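Local coordinates for protein probable TonB-dependent siderophore receptor PiuA (Acinetobacter baumannii, PDB 5FP1) that probably takes up iron-loaded siderophores across the bacterial outer membrane, as a TonB-dependent receptor that may bind ferric enterobactin with micromolar affinity, at residues Ala63-Pro68 / Arg665-Ala670; Gly573-Ile578 / Asn583-Tyr588; Ile367-Gly372 / Thr377-Asp382; Ser387-Thr392 / Thr398-Val403; Asp99-Ser104 / Thr331-Leu336. All blocks are in the same frame, centred on the assembly; numbering follows the deposited sequence.

Contact 1: residues Ala63-Pro68 / Arg665-Ala670; sequences ALRTVP and RYDAMA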
# COMPACT_ATOMS: atom_id res chain seq x y z
N ALA A 63 -7.20 -2.88 5.33
CA ALA A 63 -8.04 -1.78 4.94
C ALA A 63 -8.29 -1.72 3.44
O ALA A 63 -9.37 -1.34 3.00
CB ALA A 63 -7.47 -0.47 5.43
N LEU A 64 -7.25 -2.03 2.67
CA LEU A 64 -7.31 -1.95 1.23
C LEU A 64 -8.25 -2.96 0.60
O LEU A 64 -8.65 -2.80 -0.56
CB LEU A 64 -5.89 -2.11 0.64
CG LEU A 64 -5.01 -0.88 0.89
CD1 LEU A 64 -3.58 -1.20 0.45
CD2 LEU A 64 -5.55 0.35 0.18
N ARG A 65 -8.63 -3.99 1.34
CA ARG A 65 -9.61 -4.95 0.83
C ARG A 65 -10.94 -4.26 0.48
O ARG A 65 -11.70 -4.79 -0.32
CB ARG A 65 -9.88 -6.10 1.82
CG ARG A 65 -10.93 -5.79 2.89
CD ARG A 65 -11.22 -7.01 3.75
NE ARG A 65 -12.23 -6.71 4.75
CZ ARG A 65 -11.98 -6.63 6.05
NH1 ARG A 65 -10.76 -6.85 6.52
NH2 ARG A 65 -12.96 -6.34 6.88
N THR A 66 -11.21 -3.12 1.10
CA THR A 66 -12.46 -2.37 0.84
C THR A 66 -12.46 -1.62 -0.47
O THR A 66 -13.51 -1.06 -0.84
CB THR A 66 -12.78 -1.34 1.93
OG1 THR A 66 -11.77 -0.30 1.98
CG2 THR A 66 -12.91 -2.01 3.26
N VAL A 67 -11.31 -1.56 -1.14
CA VAL A 67 -11.20 -0.84 -2.41
C VAL A 67 -11.00 -1.85 -3.52
O VAL A 67 -9.93 -2.45 -3.64
CB VAL A 67 -10.00 0.12 -2.44
CG1 VAL A 67 -10.02 0.94 -3.73
CG2 VAL A 67 -10.00 1.03 -1.22
N PRO A 68 -12.03 -2.03 -4.37
CA PRO A 68 -11.89 -3.08 -5.38
C PRO A 68 -10.79 -2.79 -6.37
O PRO A 68 -10.58 -1.64 -6.78
CB PRO A 68 -13.25 -3.07 -6.10
CG PRO A 68 -13.86 -1.75 -5.81
CD PRO A 68 -13.25 -1.22 -4.54
N ARG A 665 -15.74 -13.00 -0.13
CA ARG A 665 -15.47 -13.07 1.29
C ARG A 665 -16.47 -12.17 1.97
O ARG A 665 -16.66 -11.03 1.53
CB ARG A 665 -14.06 -12.58 1.59
CG ARG A 665 -13.78 -12.27 3.06
CD ARG A 665 -13.12 -10.91 3.21
NE ARG A 665 -13.08 -10.44 4.60
CZ ARG A 665 -12.05 -10.58 5.42
NH1 ARG A 665 -10.93 -11.13 5.00
NH2 ARG A 665 -12.12 -10.11 6.66
N TYR A 666 -17.12 -12.67 3.01
CA TYR A 666 -18.13 -11.92 3.76
C TYR A 666 -17.67 -11.50 5.14
O TYR A 666 -16.86 -12.17 5.79
CB TYR A 666 -19.40 -12.77 3.92
CG TYR A 666 -19.95 -13.23 2.60
CD1 TYR A 666 -20.68 -12.38 1.80
CD2 TYR A 666 -19.70 -14.51 2.13
CE1 TYR A 666 -21.18 -12.79 0.58
CE2 TYR A 666 -20.18 -14.92 0.91
CZ TYR A 666 -20.93 -14.06 0.15
OH TYR A 666 -21.41 -14.47 -1.07
N ASP A 667 -18.22 -10.39 5.61
CA ASP A 667 -17.97 -9.90 6.95
C ASP A 667 -19.26 -9.43 7.60
O ASP A 667 -20.22 -9.07 6.91
CB ASP A 667 -16.97 -8.76 6.91
CG ASP A 667 -15.61 -9.20 6.37
OD1 ASP A 667 -14.92 -9.98 7.06
OD2 ASP A 667 -15.26 -8.81 5.23
N ALA A 668 -19.28 -9.43 8.92
CA ALA A 668 -20.42 -8.87 9.65
C ALA A 668 -20.00 -8.14 10.89
O ALA A 668 -18.92 -8.38 11.44
CB ALA A 668 -21.41 -9.97 9.99
N MET A 669 -20.88 -7.25 11.36
CA MET A 669 -20.60 -6.48 12.53
C MET A 669 -21.92 -6.18 13.31
O MET A 669 -22.97 -6.04 12.72
CB MET A 669 -19.96 -5.16 12.10
CG MET A 669 -19.51 -4.24 13.21
SD MET A 669 -20.78 -3.07 13.76
CE MET A 669 -20.89 -1.98 12.35
N ALA A 670 -21.78 -6.02 14.61
CA ALA A 670 -22.84 -5.47 15.45
C ALA A 670 -22.22 -4.59 16.51
O ALA A 670 -21.28 -4.97 17.19
CB ALA A 670 -23.64 -6.60 16.11
O HOH W 1 -15.20 -6.07 4.31
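Arg-65 and Arg-665 join a turn of the plug to a barrel strand through side chains alone, their CA atoms lying 10.0 Å apart while Leu-64 to Thr-66 keep helical backbone angles and Arg-665 to Ala-670 run extended. The guanidinium of Arg-65 lies flat on that of Arg-665, with planes 15° apart and centres 4.0 Å apart. NH2 of Arg-665 sits over the centre of the Arg-65 group, 3.5 Å from its CZ. The extended Arg-65 chain meets Arg-665 at about a right angle. Arg-665 grips Asp-667 side-on, NE to OD2 at 2.8 Å (N-H...O 163°, on the syn lone pair) and NH2 to OD1 at 2.8 Å. Arg-65 NE is 3.7 Å from Asp-667 OD2, a long salt bridge of charges only, since the oxygen lies well out of the Arg-65 plane and no N-H points at it. Water 1 supplies the directed link, accepting from Arg-65 NE at 3.1 Å and donating to Asp-667 OD2 at 2.9 Å. Arg-665 NH1 donates to Tyr-692 OH, and Asp-667 OD1 accepts from Asn-686 N. The Asp-667 carboxylate would thus offset much of the repulsion between the stacked cations, with Glu-706 a weak, more distant second anion for Arg-665.

Contact 2: residues Gly573-Ile578 / Asn583-Tyr588; sequences GLNGEI and NISAGY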
# COMPACT_ATOMS: atom_id res chain seq x y z
N GLY A 573 -18.30 3.97 -7.86
CA GLY A 573 -18.26 4.09 -6.42
C GLY A 573 -19.55 4.72 -5.89
O GLY A 573 -20.15 5.55 -6.57
N LEU A 574 -19.98 4.29 -4.72
CA LEU A 574 -21.18 4.85 -4.07
C LEU A 574 -20.96 4.88 -2.58
O LEU A 574 -20.72 3.84 -1.98
CB LEU A 574 -22.44 4.02 -4.41
CG LEU A 574 -23.74 4.48 -3.72
CD1 LEU A 574 -24.19 5.83 -4.24
CD2 LEU A 574 -24.85 3.46 -3.91
N ASN A 575 -21.01 6.07 -1.98
CA ASN A 575 -20.83 6.23 -0.55
C ASN A 575 -21.83 7.19 0.09
O ASN A 575 -22.16 8.23 -0.49
CB ASN A 575 -19.43 6.77 -0.24
CG ASN A 575 -18.32 5.77 -0.60
OD1 ASN A 575 -17.92 4.96 0.24
ND2 ASN A 575 -17.87 5.81 -1.85
N GLY A 576 -22.29 6.86 1.30
CA GLY A 576 -23.00 7.82 2.15
C GLY A 576 -24.19 7.20 2.87
O GLY A 576 -24.24 5.99 3.12
N GLU A 577 -25.17 8.05 3.18
CA GLU A 577 -26.38 7.64 3.89
C GLU A 577 -27.57 7.56 2.94
O GLU A 577 -27.97 8.56 2.36
CB GLU A 577 -26.69 8.63 5.02
CG GLU A 577 -25.54 8.83 5.98
CD GLU A 577 -24.49 9.78 5.45
OE1 GLU A 577 -24.87 10.87 4.95
OE2 GLU A 577 -23.29 9.45 5.54
N ILE A 578 -28.09 6.35 2.76
CA ILE A 578 -29.27 6.13 1.95
C ILE A 578 -30.53 6.62 2.70
O ILE A 578 -31.40 7.22 2.10
CB ILE A 578 -29.43 4.65 1.61
CG1 ILE A 578 -28.17 4.12 0.91
CG2 ILE A 578 -30.62 4.45 0.69
CD1 ILE A 578 -28.10 2.61 0.89
N ASN A 583 -26.61 3.12 5.80
CA ASN A 583 -25.46 3.69 5.08
C ASN A 583 -24.75 2.67 4.20
O ASN A 583 -25.02 1.46 4.29
CB ASN A 583 -24.51 4.44 5.99
CG ASN A 583 -23.85 3.55 7.00
OD1 ASN A 583 -24.06 2.33 7.02
ND2 ASN A 583 -23.05 4.17 7.88
N ILE A 584 -23.90 3.17 3.31
CA ILE A 584 -23.30 2.30 2.32
C ILE A 584 -21.94 2.82 1.84
O ILE A 584 -21.71 4.03 1.75
CB ILE A 584 -24.25 2.10 1.12
CG1 ILE A 584 -23.80 0.92 0.25
CG2 ILE A 584 -24.37 3.38 0.31
CD1 ILE A 584 -24.72 0.61 -0.90
N SER A 585 -21.04 1.87 1.59
CA SER A 585 -19.79 2.16 0.87
C SER A 585 -19.61 1.01 -0.07
O SER A 585 -19.46 -0.15 0.36
CB SER A 585 -18.61 2.29 1.86
OG SER A 585 -17.40 2.63 1.18
N ALA A 586 -19.64 1.29 -1.37
CA ALA A 586 -19.61 0.26 -2.37
C ALA A 586 -18.79 0.67 -3.56
O ALA A 586 -18.67 1.86 -3.87
CB ALA A 586 -21.01 -0.10 -2.83
N GLY A 587 -18.24 -0.33 -4.23
CA GLY A 587 -17.44 -0.10 -5.41
C GLY A 587 -17.43 -1.24 -6.39
O GLY A 587 -17.56 -2.39 -6.01
N TYR A 588 -17.22 -0.92 -7.66
CA TYR A 588 -17.08 -1.94 -8.67
C TYR A 588 -16.00 -1.53 -9.64
O TYR A 588 -15.82 -0.33 -9.93
CB TYR A 588 -18.41 -2.14 -9.43
CG TYR A 588 -18.24 -2.98 -10.65
CD1 TYR A 588 -18.23 -4.37 -10.57
CD2 TYR A 588 -18.04 -2.41 -11.89
CE1 TYR A 588 -18.04 -5.14 -11.69
CE2 TYR A 588 -17.85 -3.18 -13.01
CZ TYR A 588 -17.86 -4.54 -12.90
OH TYR A 588 -17.65 -5.31 -14.02
O HOH W 2 -16.39 3.36 -3.01
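Leu-574 and Ala-586 form an antiparallel hydrogen-bonded pair, with Leu-574 N giving to Ala-586 O at 2.9 Å and Ala-586 N to Leu-574 O at 2.8 Å. Gly-576 and Ile-584 repeat the pattern. The axes of the short strands 573-575 and 583-588 approach to 4.7 Å, and their directions differ by 170°. Between these pairs, Asn-575 faces Ser-585 in a non-hydrogen-bonded pair, and its side chain can be followed outward. CB lies 4.1 Å from Ile-584 O. CG stands beside the backbone N, anti to the carbonyl carbon (chi1 -66°), a setting that carries the amide over the partner strand and leaves Asn-575 CG 3.7 Å from Ser-585 OG. OD1 then accepts from Ser-585 OG at 2.6 Å, the hydroxyl lying 20° from the carbonyl plane. ND2 donates to water 2, which in turn donates to Ala-586 O, so both ends of the amide are tied to strand 583-588, one directly and one through solvent.

Leu-574, Ile-584 and Ala-586 occupy the other face. CD2 of Leu-574 meets CD1 of Ile-584 at 4.1 Å, and CG2 of Ile-584 meets CD1 of Ile-578 at 3.9 Å, so Ile-584 has a neighbour at each branch. Leu-536 and Leu-628 of the flanking strands extend this apolar patch. On the polar face, Asn-583 OD1 bonds to Thr-631 and Glu-577 OE2 to Ser-22. A tight hairpin of neighbouring antiparallel strands, polar on one face and apolar on the other, is the repeating unit of the TonB-dependent receptor beta-barrel.

Contact 3: residues Ile367-Gly372 / Thr377-Asp382; sequences IIDAKG and TGFYSD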
# COMPACT_ATOMS: atom_id res chain seq x y z
N ILE A 367 23.51 -18.45 5.85
CA ILE A 367 23.20 -19.63 6.64
C ILE A 367 24.46 -20.51 6.64
O ILE A 367 25.03 -20.76 5.59
CB ILE A 367 22.06 -20.43 6.01
CG1 ILE A 367 21.01 -19.48 5.42
CG2 ILE A 367 21.44 -21.33 7.05
CD1 ILE A 367 20.27 -20.06 4.21
N ILE A 368 24.88 -20.96 7.83
CA ILE A 368 26.14 -21.69 7.98
C ILE A 368 25.84 -22.98 8.72
O ILE A 368 25.24 -22.95 9.79
CB ILE A 368 27.18 -20.87 8.74
CG1 ILE A 368 27.35 -19.49 8.08
CG2 ILE A 368 28.52 -21.61 8.80
CD1 ILE A 368 28.31 -18.56 8.78
N ASP A 369 26.17 -24.11 8.12
CA ASP A 369 25.90 -25.38 8.80
C ASP A 369 27.11 -25.82 9.65
O ASP A 369 28.11 -25.12 9.72
CB ASP A 369 25.50 -26.47 7.80
CG ASP A 369 26.66 -26.97 6.96
OD1 ASP A 369 27.82 -26.59 7.24
OD2 ASP A 369 26.40 -27.74 6.01
N ALA A 370 26.99 -26.99 10.28
CA ALA A 370 27.96 -27.41 11.29
C ALA A 370 29.33 -27.70 10.65
O ALA A 370 30.35 -27.63 11.33
CB ALA A 370 27.44 -28.61 12.07
N LYS A 371 29.36 -27.99 9.36
CA LYS A 371 30.63 -28.20 8.67
C LYS A 371 31.19 -26.94 8.03
O LYS A 371 32.24 -26.98 7.38
CB LYS A 371 30.46 -29.27 7.60
CG LYS A 371 30.05 -30.60 8.18
CD LYS A 371 30.34 -31.75 7.23
CE LYS A 371 30.12 -33.08 7.94
NZ LYS A 371 30.59 -34.24 7.13
N GLY A 372 30.52 -25.82 8.21
CA GLY A 372 31.02 -24.56 7.68
C GLY A 372 30.60 -24.22 6.26
O GLY A 372 31.08 -23.26 5.70
N THR A 377 20.44 -19.22 0.57
CA THR A 377 19.15 -19.74 0.16
C THR A 377 18.71 -20.94 1.00
O THR A 377 17.54 -21.07 1.36
CB THR A 377 19.14 -20.11 -1.35
OG1 THR A 377 20.20 -21.04 -1.62
CG2 THR A 377 19.32 -18.85 -2.24
N GLY A 378 19.64 -21.83 1.34
CA GLY A 378 19.32 -22.96 2.18
C GLY A 378 20.04 -24.25 1.84
O GLY A 378 20.75 -24.32 0.85
N PHE A 379 19.83 -25.28 2.66
CA PHE A 379 20.46 -26.58 2.44
C PHE A 379 19.42 -27.65 2.10
O PHE A 379 18.24 -27.54 2.47
CB PHE A 379 21.27 -26.97 3.69
CG PHE A 379 22.32 -25.96 4.10
CD1 PHE A 379 23.38 -25.66 3.26
CD2 PHE A 379 22.25 -25.33 5.33
CE1 PHE A 379 24.33 -24.73 3.63
CE2 PHE A 379 23.21 -24.41 5.71
CZ PHE A 379 24.25 -24.10 4.86
N TYR A 380 19.87 -28.68 1.39
CA TYR A 380 19.05 -29.85 1.07
C TYR A 380 17.78 -29.49 0.31
O TYR A 380 16.70 -29.94 0.66
CB TYR A 380 18.70 -30.65 2.32
CG TYR A 380 19.92 -31.02 3.11
CD1 TYR A 380 20.85 -31.90 2.59
CD2 TYR A 380 20.17 -30.46 4.34
CE1 TYR A 380 22.00 -32.21 3.29
CE2 TYR A 380 21.32 -30.75 5.04
CZ TYR A 380 22.22 -31.64 4.51
OH TYR A 380 23.34 -31.93 5.21
N SER A 381 17.92 -28.69 -0.73
CA SER A 381 16.77 -28.28 -1.51
C SER A 381 16.13 -29.45 -2.26
O SER A 381 15.03 -29.32 -2.79
CB SER A 381 17.16 -27.20 -2.47
OG SER A 381 18.03 -27.68 -3.45
N ASP A 382 16.82 -30.58 -2.31
CA ASP A 382 16.25 -31.82 -2.84
C ASP A 382 15.66 -32.75 -1.76
O ASP A 382 15.23 -33.87 -2.06
CB ASP A 382 17.29 -32.58 -3.67
CG ASP A 382 18.46 -33.08 -2.82
OD1 ASP A 382 18.52 -32.84 -1.60
OD2 ASP A 382 19.36 -33.71 -3.40
O HOH W 3 23.97 -28.79 5.71
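Ile-367 and Phe-379 hold the end of strand 346-368 against the returning loop, sliding past each other in opposite directions. The branches of Ile-367 divide the work. With CG1 beside the backbone N (chi1 -38°, well short of the staggered value), CD1 reaches the loop backbone, 3.4 Å from Gly-378 N. CG2, anti to the backbone N, instead meets CE2 of Phe-379 at 3.8 Å. The far end of the phenyl ring also approaches the strand backbone, CZ lying 3.5 Å from Ile-367 O.

Asp-369 takes up the same ring from one face. Its CB lies 3.7 Å from Phe-379 CE2; with CG between the backbone N and the carbonyl carbon (chi1 73°), the carboxylate is set over the rim of the ring. Water 3, also above that face, donates to OD2 at 2.7 Å and has a weak link to Tyr-380 OH. The other oxygen, OD1, accepts from Asn-373 N just beyond the turn and, weakly, from Lys-371 N at 3.0 Å. Gly-372 N closes the backbone on Asp-369 O at 2.9 Å. This is a type I beta turn from Asp-369 to Gly-372 whose first residue also accepts weakly from an amide inside it, beginning a long loop that leaves a barrel strand.

Contact 4: residues Ser387-Thr392 / Thr398-Val403; sequences STNWCT and TQKPFV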
# COMPACT_ATOMS: atom_id res chain seq x y z
N SER A 387 17.73 -34.55 8.53
CA SER A 387 18.23 -34.54 9.91
C SER A 387 18.38 -33.14 10.50
O SER A 387 18.41 -32.99 11.71
CB SER A 387 19.56 -35.29 10.01
OG SER A 387 20.55 -34.68 9.21
N THR A 388 18.47 -32.11 9.66
CA THR A 388 18.51 -30.75 10.19
C THR A 388 17.24 -29.94 9.81
O THR A 388 17.21 -28.71 9.89
CB THR A 388 19.80 -30.03 9.75
OG1 THR A 388 19.93 -30.10 8.33
CG2 THR A 388 21.04 -30.72 10.40
N ASN A 389 16.18 -30.67 9.42
CA ASN A 389 14.83 -30.16 9.33
C ASN A 389 14.56 -29.13 8.20
O ASN A 389 13.60 -28.36 8.31
CB ASN A 389 14.39 -29.57 10.67
CG ASN A 389 14.65 -30.50 11.84
OD1 ASN A 389 14.32 -31.66 11.77
ND2 ASN A 389 15.23 -29.98 12.94
N TRP A 390 15.36 -29.21 7.13
CA TRP A 390 15.27 -28.28 6.01
C TRP A 390 14.05 -28.45 5.14
O TRP A 390 13.75 -27.55 4.36
CB TRP A 390 16.57 -28.27 5.16
CG TRP A 390 17.53 -27.31 5.73
CD1 TRP A 390 18.47 -27.56 6.70
CD2 TRP A 390 17.55 -25.90 5.51
NE1 TRP A 390 19.10 -26.40 7.05
CE2 TRP A 390 18.54 -25.36 6.35
CE3 TRP A 390 16.83 -25.04 4.66
CZ2 TRP A 390 18.84 -24.02 6.37
CZ3 TRP A 390 17.14 -23.69 4.67
CH2 TRP A 390 18.12 -23.19 5.52
N CYS A 391 13.39 -29.62 5.20
CA CYS A 391 12.14 -29.84 4.53
C CYS A 391 11.10 -30.31 5.52
O CYS A 391 11.44 -30.94 6.53
CB CYS A 391 12.25 -30.89 3.42
SG CYS A 391 13.48 -30.49 2.17
N THR A 392 9.85 -30.04 5.22
CA THR A 392 8.75 -30.48 6.06
C THR A 392 7.71 -31.22 5.21
O THR A 392 7.84 -31.30 3.97
CB THR A 392 8.14 -29.30 6.84
OG1 THR A 392 7.30 -29.79 7.88
CG2 THR A 392 7.33 -28.39 5.94
N THR A 398 5.04 -30.34 10.70
CA THR A 398 5.24 -30.10 12.11
C THR A 398 6.45 -29.21 12.33
O THR A 398 7.44 -29.31 11.60
CB THR A 398 5.41 -31.44 12.88
OG1 THR A 398 6.55 -32.12 12.38
CG2 THR A 398 4.20 -32.33 12.68
N GLN A 399 6.39 -28.36 13.36
CA GLN A 399 7.47 -27.42 13.63
C GLN A 399 8.65 -28.10 14.32
O GLN A 399 8.47 -28.84 15.28
CB GLN A 399 6.95 -26.26 14.49
CG GLN A 399 6.01 -25.35 13.72
CD GLN A 399 6.76 -24.63 12.60
OE1 GLN A 399 7.92 -24.25 12.77
NE2 GLN A 399 6.12 -24.49 11.45
N LYS A 400 9.84 -27.83 13.81
CA LYS A 400 11.11 -28.43 14.26
C LYS A 400 12.16 -27.38 14.58
O LYS A 400 12.06 -26.24 14.13
CB LYS A 400 11.69 -29.31 13.17
CG LYS A 400 10.82 -30.48 12.72
CD LYS A 400 10.74 -31.57 13.78
CE LYS A 400 9.86 -32.71 13.29
NZ LYS A 400 9.58 -33.72 14.35
N PRO A 401 13.20 -27.77 15.33
CA PRO A 401 14.29 -26.84 15.60
C PRO A 401 15.10 -26.41 14.38
O PRO A 401 15.25 -27.13 13.40
CB PRO A 401 15.20 -27.60 16.61
CG PRO A 401 14.35 -28.70 17.16
CD PRO A 401 13.30 -29.02 16.12
N PHE A 402 15.64 -25.20 14.46
CA PHE A 402 16.60 -24.73 13.48
C PHE A 402 17.96 -24.90 14.11
O PHE A 402 18.21 -24.32 15.16
CB PHE A 402 16.33 -23.25 13.15
CG PHE A 402 17.38 -22.59 12.30
CD1 PHE A 402 17.60 -23.02 10.99
CD2 PHE A 402 18.13 -21.52 12.79
CE1 PHE A 402 18.56 -22.41 10.20
CE2 PHE A 402 19.10 -20.91 12.00
CZ PHE A 402 19.31 -21.35 10.70
N VAL A 403 18.83 -25.71 13.51
CA VAL A 403 20.09 -26.01 14.18
C VAL A 403 21.31 -25.48 13.47
O VAL A 403 22.42 -25.66 13.96
CB VAL A 403 20.29 -27.52 14.43
CG1 VAL A 403 19.12 -28.08 15.25
CG2 VAL A 403 20.46 -28.27 13.12
O HOH W 4 18.56 -26.48 10.82
O HOH W 5 7.82 -27.18 9.65
O HOH W 6 8.89 -30.78 9.97
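Asn-389 meets Lys-400 and Pro-401 within the long loop that joins barrel strands 346-368 and 405-428 and carries the disulfide Cys-383–Cys-391. The two parts run roughly antiparallel, with end-to-end directions 158° apart, but they are not paired as strands.

The direct hydrogen bond is from Asn-389 ND2 to Pro-401 O, 2.9 Å long with an N-H...O angle of 154°. It arrives tilted a little from the carbonyl plane. CG of Asn-389 stands beside the backbone N (chi1 -49°), and the residue itself has positive phi, a combination that presents the amide to the opposite chain.

Van der Waals contacts flank this bond. Lys-400 CB lies 3.5 Å from Asn-389 CG, the two side chains crossing at about a right angle, and the lysine then bends away at chi2. Thr-388 CG2 meets Val-403 CG2 at 3.7 Å. Among the aromatics, CZ2 of Trp-390 comes to the edge of the Phe-402 ring, 4.2 Å from CE1. Trp-259 stacks edge-to-face with both rings, and Asp-404 accepts from the Trp-390 indole N-H.

Waters bridge other polar groups. Water 4 donates to Thr-388 O and accepts from Val-403 N. At the other end, two waters link Thr-392 OG1 with Thr-398 O, and water 6 lies 2.6 Å from Thr-398 O.

Contact 5: residues Asp99-Ser104 / Thr331-Leu336; sequences DGIRNS and TDQLAL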
# COMPACT_ATOMS: atom_id res chain seq x y z
N ASP A 99 0.59 11.73 5.15
CA ASP A 99 0.24 13.15 5.06
C ASP A 99 0.97 13.85 3.94
O ASP A 99 1.54 14.94 4.11
CB ASP A 99 0.48 13.84 6.42
CG ASP A 99 -0.33 13.21 7.51
OD1 ASP A 99 -1.57 13.26 7.41
OD2 ASP A 99 0.25 12.56 8.42
N GLY A 100 0.97 13.24 2.77
CA GLY A 100 1.51 13.90 1.57
C GLY A 100 3.00 13.87 1.40
O GLY A 100 3.53 14.43 0.44
N ILE A 101 3.70 13.18 2.29
CA ILE A 101 5.15 13.02 2.16
C ILE A 101 5.47 11.55 1.95
O ILE A 101 4.94 10.69 2.66
CB ILE A 101 5.84 13.56 3.43
CG1 ILE A 101 5.62 15.08 3.47
CG2 ILE A 101 7.33 13.19 3.44
CD1 ILE A 101 6.43 15.82 4.51
N ARG A 102 6.29 11.27 0.94
CA ARG A 102 6.63 9.89 0.59
C ARG A 102 7.35 9.20 1.75
O ARG A 102 8.28 9.77 2.32
CB ARG A 102 7.52 9.83 -0.66
CG ARG A 102 7.52 8.45 -1.30
CD ARG A 102 8.65 8.27 -2.29
NE ARG A 102 8.61 9.33 -3.31
CZ ARG A 102 8.12 9.22 -4.54
NH1 ARG A 102 7.62 8.07 -5.00
NH2 ARG A 102 8.18 10.28 -5.36
N ASN A 103 6.92 8.00 2.08
CA ASN A 103 7.57 7.22 3.12
C ASN A 103 7.47 5.77 2.69
O ASN A 103 6.70 4.98 3.26
CB ASN A 103 6.84 7.44 4.45
CG ASN A 103 7.61 6.89 5.63
OD1 ASN A 103 8.78 7.19 5.82
ND2 ASN A 103 6.95 6.09 6.44
N SER A 104 8.20 5.44 1.63
CA SER A 104 8.04 4.17 0.93
C SER A 104 9.16 3.17 1.17
O SER A 104 9.52 2.44 0.26
CB SER A 104 7.89 4.39 -0.58
OG SER A 104 6.58 4.87 -0.85
N THR A 331 12.78 14.99 4.42
CA THR A 331 12.01 15.66 3.37
C THR A 331 11.59 17.04 3.86
O THR A 331 11.18 17.19 5.02
CB THR A 331 10.75 14.83 3.01
OG1 THR A 331 11.14 13.50 2.66
CG2 THR A 331 9.99 15.46 1.84
N ASP A 332 11.68 18.04 2.99
CA ASP A 332 11.09 19.34 3.28
C ASP A 332 10.20 19.75 2.09
O ASP A 332 10.66 19.71 0.95
CB ASP A 332 12.16 20.39 3.51
CG ASP A 332 11.59 21.67 4.09
OD1 ASP A 332 10.86 22.39 3.36
OD2 ASP A 332 11.80 21.89 5.30
N GLN A 333 8.96 20.11 2.38
CA GLN A 333 8.03 20.65 1.37
C GLN A 333 7.63 22.07 1.77
O GLN A 333 7.17 22.30 2.89
CB GLN A 333 6.74 19.84 1.33
CG GLN A 333 6.89 18.41 0.92
CD GLN A 333 5.56 17.67 0.92
OE1 GLN A 333 4.65 18.02 1.67
NE2 GLN A 333 5.46 16.63 0.11
N LEU A 334 7.72 22.98 0.82
CA LEU A 334 7.30 24.38 1.01
C LEU A 334 6.20 24.64 -0.01
O LEU A 334 6.41 24.41 -1.20
CB LEU A 334 8.50 25.30 0.75
CG LEU A 334 8.33 26.81 0.89
CD1 LEU A 334 8.01 27.14 2.33
CD2 LEU A 334 9.61 27.49 0.45
N ALA A 335 5.01 25.02 0.46
CA ALA A 335 3.85 25.16 -0.40
C ALA A 335 3.13 26.46 -0.09
O ALA A 335 2.83 26.75 1.06
CB ALA A 335 2.87 24.02 -0.19
N LEU A 336 2.83 27.20 -1.15
CA LEU A 336 1.95 28.36 -1.05
C LEU A 336 0.60 27.97 -1.63
O LEU A 336 0.50 27.57 -2.81
CB LEU A 336 2.56 29.49 -1.87
CG LEU A 336 1.79 30.81 -1.87
CD1 LEU A 336 1.96 31.48 -0.52
CD2 LEU A 336 2.33 31.72 -2.97
O HOH W 7 2.46 17.27 3.19
O HOH W 8 9.94 11.72 1.19
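Ile-101 and Gly-100 meet Thr-331 and Gln-333 where the plug of this TonB-dependent receptor touches the inner wall of its 22-stranded barrel. Ile-101 belongs to strand 101-102 at the border of the plug sheet, whereas Thr-331 and Gln-333 lie on the long barrel strand 315-341. The nearest CA atoms, those of Ile-101 and Thr-331, are 7.4 Å apart, too far for backbone pairing.

One direct hydrogen bond joins the segments: Gln-333 NE2 donates to Gly-100 O at 2.9 Å with an N-H...O angle of 153°. The donor sits 38° above the carbonyl plane, off the lone pairs. An extended chain beyond CG (chi2 179°) brings the amide to the plug. NE2 also donates to Glu-354 on the next barrel strand, so two acceptors fix how the amide is turned.

Van der Waals contact is made by two branches of Ile-101. CG2 meets Thr-331 tip to tip, 3.8 Å from its CB, while CG1 slides alongside the Gln-333 amide, 3.6 Å from OE1. Met-291 of strand 284-304 also packs on this isoleucine.

Bridging waters complete the interface. Water 7 donates to both Asp-99 O and Gln-333 OE1, which gives the amide oxygen a partner as well. Water 8 donates to Arg-102 O at 2.8 Å and lies 2.6 Å from Thr-331 OG1.

Overall arrangement
Contacts 1 and 5 join the plug to the barrel wall on opposite sides of the chain's centre, their own centres about 30 Å apart. The segments of contact 1 are 597 residues apart in sequence and enclose the rest: contact 5 closes first, then contacts 3, 4 and 2 in series. The centre of contact 2 is about 13 Å from that of contact 1, and the two touch. Contacts 3 and 4, centres about 12 Å apart, share one long loop after strand 346-368, neighbour of strand 315-341 in contact 5. Together they tie the plug to the wall twice, pair wall strands, and fold a loop about 42 Å from contact 1 (centre to centre, contact 3).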